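Penicillin binding protein 2X (Streptococcus thermophilus, PDB 5U47) probably cross-links peptidoglycan strands as a transpeptidase of the division septum, and is probably inactivated by beta-lactam antibiotics. Local coordinates at residues R142-G147 with G155-I160; S295-M300 with Y378-P383; L302-N307 with S372-L377. The protein carries 1 engineered substitution. All blocks are in the same frame, centred on the assembly; numbering follows the deposited sequence.

Contact 1 (R142-G147 with G155-I160); sequences RMYPNG and GRAEPI
Tyr144, just past the end of strand 134-143, reaches to the start of strand 157-161. Its CB points toward 155-160, and CG stands anti to the carbonyl carbon (chi1 -64°). CD1 and CE1 lie beside the guanidinium of Arg156, with CE1 3.6 Å from Arg156 NH1. Ring and guanidinium planes are only 28° apart, but the groups meet obliquely rather than as a stack. CE2, across the ring from CD1, comes 3.5 Å from Gly155 O. CZ meets Gly155 O at 3.7 Å and also touches Arg156 CD. At the tip, Tyr144 OH accepts a bent hydrogen bond (146°) from Ala157 N at 3.0 Å, near the ring plane. The hydroxyl also has a weak hydrogen bond with Glu177, which holds Arg142 as well.

Arg156 NE and NH2 grip Glu158 side-on, with NE 2.8 Å from OE2, while NH1 bonds Ser269 O. Arg142 CG touches Ala157 CB at 4.2 Å; its guanidinium pairs with Glu177 and Asp46. One water bridges Arg142 N and Ala157 O.

The contact joins a strand of the mixed sheet to the two-stranded sheet of 157-161 and 168-172, without pairing the two strands directly. A tyrosine hydroxyl, a water and one apolar touch do the joining. Both backbone polar groups of Ala157 thus find a partner in this buried place.

Contact 2 (S295-M300 with Y378-P383); sequences STMKVM and YKFGIP
Met300 lays its CG over the centre of the Tyr378 ring. The carbon is 3.7 Å from the ring centroid and 4° off the normal, a CH-pi contact. Met300 SD stands farther above the same face, at 5.0 Å from the centroid. The same CG also meets the edge of the Phe380 ring, 4.1 Å from its CE2. One methylene thus packs against a ring face and a ring edge.

Met297 lies one turn earlier. Its CG is anti to the backbone N (chi1 -177°), and bends at chi2 and chi3 bring the methyl over Phe380. Met297 CE lies 3.5 Å from Phe380 CZ, over the face but toward the rim. Met297 SD approaches obliquely, giving a Met-aromatic contact. Tyr378 O lies over the opposite face of Phe380. All four touching residues are buried and closely packed.

Ser295 lies just before helix 297-308 and Lys298 in its first turn; together they fit the SxxK motif of penicillin-binding transpeptidases. By that pattern Ser295 is probably the acylated serine. Lys298 NZ is 3.0 Å from Ser295 OG and also bonds Ser354 and Asn356. These groups face away from the aromatic pair, which packs behind the motif.

The loop side is looser. A Schellman motif with Lys379 at positive phi follows helix 368-377, and a type II turn runs from Lys379 to Ile382. From Lys379 on, Phe380 apart, the loop is partly exposed and does not touch 295-300. Ile382 O instead bonds Gln418 and Arg421 of helix 416-427.

Contact 3 (L302-N307 with S372-L377); sequences LSAAIN and SNYLSL
Tyr374 OH accepts a hydrogen bond from Asn307 ND2 at 2.9 Å. The bond is nearly straight (167°), and the hydroxyl lies close to the amide plane. ND2 meets the ring at its edge, in the ring plane. Amide and ring stand almost perpendicular, 86° apart. With chi1 at -159° the amide swings away from its own backbone N and across to the hydroxyl. The other end of the amide is also held: Asn307 OD1 accepts from Ser462 N. Bonds at both ends should fix the rotation of this group.

One turn earlier in the helix, Ala304 CB sits over a face of the Tyr374 ring. It is 3.6 Å from the centroid, a CH-pi contact, and is displaced toward the CG and CD2 side. Ala304 CB comes within 3.5 Å of Tyr374 CG. The small methyl lets the ring lie close against the helix, with Tyr374 CE2 3.9 Å from Ala304 O. Tyr374 thus meets the helix twice, with the methyl at its face and the amide at its hydroxyl end.

The contact joins helix 297-308 to helix 368-377 in the transpeptidase family region. Helix 356-366 adjoins it through Met366, which touches Ala304 and Ala305. Ile306 packs on helix 463-478.

From the N terminus, contact 1 comes first. It closes a short loop around helix 151-154 and ties strand 134-143 to strand 157-161. The chain then enters the transpeptidase family region. Contact 2 opens at 295-300 and closes at 378-383. Contact 3 opens and closes within that span, so it is nested in contact 2. Both use helix 297-308, and their centres are about 9 Å apart. They join directly: Tyr378 OH lies 2.7 Å from Ser303 OG, a probable hydrogen bond. Together they fasten this helix to helix 368-377 and the loop after it. Contact 1 lies on the opposite side of the chain's centre, about 34 Å from contact 2 between centres.

Contact 1 (R142-G147 with G155-I160)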
# COMPACT_ATOMS: atom_id res chain seq x y z
N ARG A 142 13.99 12.07 10.12
CA ARG A 142 13.66 10.76 9.59
C ARG A 142 14.58 10.50 8.40
O ARG A 142 14.66 11.33 7.51
CB ARG A 142 12.20 10.75 9.15
CG ARG A 142 11.60 9.39 8.87
CD ARG A 142 11.44 8.57 10.15
NE ARG A 142 10.49 7.48 9.97
CZ ARG A 142 10.35 6.44 10.79
NH1 ARG A 142 11.11 6.29 11.89
NH2 ARG A 142 9.44 5.54 10.52
N MET A 143 15.27 9.37 8.41
CA MET A 143 16.21 8.99 7.35
C MET A 143 15.60 7.88 6.46
O MET A 143 15.01 6.94 6.99
CB MET A 143 17.52 8.48 7.99
CG MET A 143 18.54 7.94 7.01
SD MET A 143 19.99 7.21 7.80
CE MET A 143 20.80 6.54 6.35
N TYR A 144 15.76 8.00 5.14
CA TYR A 144 15.22 7.05 4.16
C TYR A 144 16.44 6.59 3.36
O TYR A 144 16.74 7.16 2.29
CB TYR A 144 14.14 7.73 3.29
CG TYR A 144 12.92 8.17 4.06
CD1 TYR A 144 12.88 9.43 4.68
CD2 TYR A 144 11.82 7.32 4.22
CE1 TYR A 144 11.75 9.83 5.40
CE2 TYR A 144 10.70 7.71 4.93
CZ TYR A 144 10.67 8.97 5.52
OH TYR A 144 9.55 9.33 6.25
N PRO A 145 17.14 5.57 3.85
CA PRO A 145 18.46 5.17 3.30
C PRO A 145 18.51 4.75 1.84
O PRO A 145 19.59 4.86 1.23
CB PRO A 145 18.87 3.97 4.16
CG PRO A 145 17.97 4.00 5.35
CD PRO A 145 16.72 4.67 4.94
N ASN A 146 17.39 4.27 1.31
CA ASN A 146 17.34 3.80 -0.06
C ASN A 146 17.05 4.89 -1.11
O ASN A 146 16.99 4.59 -2.29
CB ASN A 146 16.33 2.65 -0.18
CG ASN A 146 16.71 1.48 0.70
OD1 ASN A 146 17.62 0.72 0.38
ND2 ASN A 146 16.03 1.33 1.80
N GLY A 147 16.90 6.15 -0.68
CA GLY A 147 16.66 7.25 -1.63
C GLY A 147 15.34 7.10 -2.42
O GLY A 147 14.25 7.10 -1.83
N GLY A 155 5.84 7.21 2.05
CA GLY A 155 5.42 8.49 2.54
C GLY A 155 6.52 9.14 3.36
O GLY A 155 7.68 8.68 3.37
N ARG A 156 6.16 10.21 4.06
CA ARG A 156 7.09 11.01 4.87
C ARG A 156 6.55 11.29 6.27
O ARG A 156 5.35 11.49 6.45
CB ARG A 156 7.32 12.37 4.20
CG ARG A 156 8.22 12.36 2.97
CD ARG A 156 9.70 12.25 3.31
NE ARG A 156 10.13 13.45 4.05
CZ ARG A 156 11.40 13.77 4.35
NH1 ARG A 156 12.42 13.01 3.96
NH2 ARG A 156 11.64 14.88 5.03
N ALA A 157 7.47 11.28 7.24
CA ALA A 157 7.22 11.72 8.61
C ALA A 157 8.09 12.98 8.72
O ALA A 157 9.25 12.98 8.28
CB ALA A 157 7.65 10.68 9.61
N GLU A 158 7.52 14.07 9.24
CA GLU A 158 8.21 15.35 9.29
C GLU A 158 8.21 15.88 10.72
O GLU A 158 7.31 15.56 11.48
CB GLU A 158 7.48 16.36 8.40
CG GLU A 158 7.27 15.97 6.94
CD GLU A 158 8.56 15.93 6.13
OE1 GLU A 158 9.63 16.32 6.67
OE2 GLU A 158 8.51 15.49 4.96
N PRO A 159 9.19 16.73 11.07
CA PRO A 159 9.21 17.29 12.41
C PRO A 159 8.16 18.38 12.55
O PRO A 159 8.13 19.31 11.75
CB PRO A 159 10.62 17.86 12.55
CG PRO A 159 11.07 18.13 11.16
CD PRO A 159 10.30 17.23 10.23
N ILE A 160 7.28 18.24 13.54
CA ILE A 160 6.20 19.19 13.78
C ILE A 160 6.37 19.81 15.17
O ILE A 160 6.58 19.08 16.16
CB ILE A 160 4.83 18.50 13.65
CG1 ILE A 160 4.65 17.91 12.24
CG2 ILE A 160 3.69 19.44 13.97
CD1 ILE A 160 4.64 18.92 11.10
O HOH W 1 11.79 14.04 9.20

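Contact 2 (S295-M300 with Y378-P383)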
# COMPACT_ATOMS: atom_id res chain seq x y z
N SER A 295 -9.06 -3.08 -20.89
CA SER A 295 -9.11 -4.52 -21.20
C SER A 295 -8.58 -5.58 -20.25
O SER A 295 -8.84 -6.76 -20.49
CB SER A 295 -8.60 -4.75 -22.62
OG SER A 295 -9.59 -4.31 -23.50
N THR A 296 -7.87 -5.21 -19.18
CA THR A 296 -7.46 -6.20 -18.19
C THR A 296 -8.71 -6.70 -17.49
O THR A 296 -8.71 -7.79 -16.93
CB THR A 296 -6.48 -5.62 -17.15
OG1 THR A 296 -7.06 -4.43 -16.59
CG2 THR A 296 -5.15 -5.29 -17.81
N MET A 297 -9.78 -5.89 -17.54
CA MET A 297 -11.05 -6.28 -16.93
C MET A 297 -11.66 -7.49 -17.65
O MET A 297 -12.45 -8.21 -17.07
CB MET A 297 -12.05 -5.10 -16.88
CG MET A 297 -13.37 -5.41 -16.19
SD MET A 297 -13.26 -5.81 -14.42
CE MET A 297 -12.84 -4.22 -13.74
N LYS A 298 -11.25 -7.74 -18.90
CA LYS A 298 -11.70 -8.92 -19.65
C LYS A 298 -11.28 -10.23 -18.98
O LYS A 298 -11.84 -11.27 -19.29
CB LYS A 298 -11.17 -8.90 -21.09
CG LYS A 298 -11.64 -7.72 -21.91
CD LYS A 298 -11.09 -7.70 -23.32
CE LYS A 298 -11.77 -6.58 -24.12
NZ LYS A 298 -11.04 -6.16 -25.32
N VAL A 299 -10.30 -10.17 -18.07
CA VAL A 299 -9.87 -11.35 -17.32
C VAL A 299 -11.04 -11.74 -16.42
O VAL A 299 -11.44 -12.90 -16.40
CB VAL A 299 -8.58 -11.08 -16.50
CG1 VAL A 299 -8.23 -12.24 -15.58
CG2 VAL A 299 -7.40 -10.79 -17.41
N MET A 300 -11.57 -10.75 -15.70
CA MET A 300 -12.72 -10.99 -14.82
C MET A 300 -13.92 -11.46 -15.65
O MET A 300 -14.61 -12.41 -15.27
CB MET A 300 -13.11 -9.74 -14.04
CG MET A 300 -12.25 -9.34 -12.85
SD MET A 300 -10.51 -8.94 -13.15
CE MET A 300 -9.77 -10.53 -12.90
N TYR A 378 -16.48 -9.76 -7.12
CA TYR A 378 -15.10 -9.30 -7.28
C TYR A 378 -14.84 -8.00 -6.45
O TYR A 378 -13.71 -7.50 -6.42
CB TYR A 378 -14.74 -9.10 -8.75
CG TYR A 378 -14.20 -10.34 -9.45
CD1 TYR A 378 -12.93 -10.82 -9.14
CD2 TYR A 378 -14.91 -10.98 -10.48
CE1 TYR A 378 -12.39 -11.92 -9.78
CE2 TYR A 378 -14.39 -12.09 -11.13
CZ TYR A 378 -13.12 -12.55 -10.79
OH TYR A 378 -12.57 -13.66 -11.42
N LYS A 379 -15.90 -7.48 -5.85
CA LYS A 379 -15.87 -6.33 -4.92
C LYS A 379 -15.56 -4.96 -5.50
O LYS A 379 -15.15 -4.03 -4.75
CB LYS A 379 -14.97 -6.61 -3.71
CG LYS A 379 -15.44 -7.77 -2.85
CD LYS A 379 -14.55 -7.93 -1.63
CE LYS A 379 -15.02 -9.08 -0.74
NZ LYS A 379 -16.29 -8.76 -0.05
N PHE A 380 -15.73 -4.81 -6.81
CA PHE A 380 -15.57 -3.49 -7.41
C PHE A 380 -16.58 -2.54 -6.81
O PHE A 380 -17.70 -2.94 -6.44
CB PHE A 380 -15.64 -3.56 -8.92
CG PHE A 380 -14.46 -4.27 -9.51
CD1 PHE A 380 -13.22 -3.65 -9.50
CD2 PHE A 380 -14.57 -5.56 -10.02
CE1 PHE A 380 -12.11 -4.29 -10.02
CE2 PHE A 380 -13.45 -6.20 -10.54
CZ PHE A 380 -12.22 -5.56 -10.54
N GLY A 381 -16.15 -1.29 -6.62
CA GLY A 381 -16.97 -0.27 -5.96
C GLY A 381 -16.84 -0.28 -4.43
O GLY A 381 -17.42 0.56 -3.74
N ILE A 382 -16.08 -1.25 -3.89
CA ILE A 382 -15.87 -1.36 -2.45
C ILE A 382 -14.38 -1.23 -2.18
O ILE A 382 -13.58 -1.98 -2.75
CB ILE A 382 -16.38 -2.71 -1.90
CG1 ILE A 382 -17.86 -2.93 -2.28
CG2 ILE A 382 -16.24 -2.75 -0.38
CD1 ILE A 382 -18.45 -4.24 -1.80
N PRO A 383 -13.99 -0.30 -1.29
CA PRO A 383 -12.55 -0.18 -1.01
C PRO A 383 -12.02 -1.45 -0.36
O PRO A 383 -12.80 -2.19 0.27
CB PRO A 383 -12.48 1.01 -0.03
CG PRO A 383 -13.83 1.09 0.58
CD PRO A 383 -14.80 0.63 -0.47

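Contact 3 (L302-N307 with S372-L377)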
# COMPACT_ATOMS: atom_id res chain seq x y z
N LEU A 302 -14.08 -12.94 -18.69
CA LEU A 302 -13.88 -14.29 -19.17
C LEU A 302 -14.07 -15.32 -18.07
O LEU A 302 -14.69 -16.36 -18.31
CB LEU A 302 -12.48 -14.44 -19.77
CG LEU A 302 -12.12 -15.83 -20.32
CD1 LEU A 302 -13.06 -16.23 -21.44
CD2 LEU A 302 -10.69 -15.86 -20.81
N SER A 303 -13.54 -15.04 -16.87
CA SER A 303 -13.68 -15.99 -15.75
C SER A 303 -15.15 -16.19 -15.39
O SER A 303 -15.55 -17.30 -15.04
CB SER A 303 -12.91 -15.55 -14.51
OG SER A 303 -13.48 -14.42 -13.88
N ALA A 304 -15.92 -15.11 -15.46
CA ALA A 304 -17.35 -15.14 -15.15
C ALA A 304 -18.12 -15.94 -16.21
O ALA A 304 -18.99 -16.75 -15.89
CB ALA A 304 -17.91 -13.73 -15.05
N ALA A 305 -17.78 -15.71 -17.48
CA ALA A 305 -18.41 -16.44 -18.57
C ALA A 305 -18.15 -17.93 -18.43
O ALA A 305 -19.06 -18.74 -18.64
CB ALA A 305 -17.90 -15.94 -19.92
N ILE A 306 -16.92 -18.30 -18.08
CA ILE A 306 -16.58 -19.72 -17.91
C ILE A 306 -17.32 -20.29 -16.71
O ILE A 306 -17.91 -21.38 -16.79
CB ILE A 306 -15.06 -19.93 -17.79
CG1 ILE A 306 -14.39 -19.57 -19.13
CG2 ILE A 306 -14.76 -21.39 -17.41
CD1 ILE A 306 -12.88 -19.52 -19.08
N ASN A 307 -17.31 -19.54 -15.60
CA ASN A 307 -17.99 -19.95 -14.37
C ASN A 307 -19.53 -20.05 -14.55
O ASN A 307 -20.17 -20.87 -13.91
CB ASN A 307 -17.69 -19.00 -13.22
CG ASN A 307 -17.92 -19.64 -11.88
OD1 ASN A 307 -17.23 -20.59 -11.52
ND2 ASN A 307 -18.88 -19.12 -11.12
N SER A 372 -23.27 -8.01 -13.48
CA SER A 372 -23.22 -7.01 -12.42
C SER A 372 -22.97 -7.67 -11.03
O SER A 372 -22.26 -7.10 -10.16
CB SER A 372 -24.49 -6.16 -12.44
OG SER A 372 -24.50 -5.25 -11.34
N ASN A 373 -23.52 -8.87 -10.85
CA ASN A 373 -23.32 -9.62 -9.63
C ASN A 373 -21.88 -10.15 -9.54
O ASN A 373 -21.32 -10.22 -8.45
CB ASN A 373 -24.30 -10.79 -9.55
CG ASN A 373 -24.30 -11.45 -8.19
OD1 ASN A 373 -23.95 -12.62 -8.07
ND2 ASN A 373 -24.64 -10.68 -7.15
N TYR A 374 -21.28 -10.53 -10.68
CA TYR A 374 -19.87 -10.96 -10.68
C TYR A 374 -18.96 -9.82 -10.28
O TYR A 374 -18.01 -10.03 -9.52
CB TYR A 374 -19.40 -11.58 -12.01
CG TYR A 374 -19.72 -13.06 -12.13
CD1 TYR A 374 -18.98 -14.00 -11.41
CD2 TYR A 374 -20.74 -13.53 -12.96
CE1 TYR A 374 -19.26 -15.35 -11.49
CE2 TYR A 374 -21.02 -14.89 -13.06
CZ TYR A 374 -20.27 -15.79 -12.31
OH TYR A 374 -20.53 -17.15 -12.38
N LEU A 375 -19.25 -8.61 -10.75
CA LEU A 375 -18.46 -7.43 -10.37
C LEU A 375 -18.60 -7.17 -8.87
O LEU A 375 -17.67 -6.69 -8.22
CB LEU A 375 -18.89 -6.21 -11.16
CG LEU A 375 -18.53 -6.17 -12.64
CD1 LEU A 375 -19.30 -5.06 -13.35
CD2 LEU A 375 -17.03 -5.98 -12.83
N SER A 376 -19.77 -7.49 -8.33
CA SER A 376 -20.01 -7.33 -6.91
C SER A 376 -19.21 -8.40 -6.13
O SER A 376 -18.56 -8.10 -5.12
CB SER A 376 -21.51 -7.38 -6.62
OG SER A 376 -21.76 -7.06 -5.26
N LEU A 377 -19.20 -9.64 -6.62
CA LEU A 377 -18.42 -10.72 -6.00
C LEU A 377 -16.91 -10.43 -6.05
O LEU A 377 -16.17 -10.82 -5.14
CB LEU A 377 -18.69 -12.05 -6.69
CG LEU A 377 -20.08 -12.68 -6.49
CD1 LEU A 377 -20.19 -13.94 -7.32
CD2 LEU A 377 -20.37 -12.99 -5.03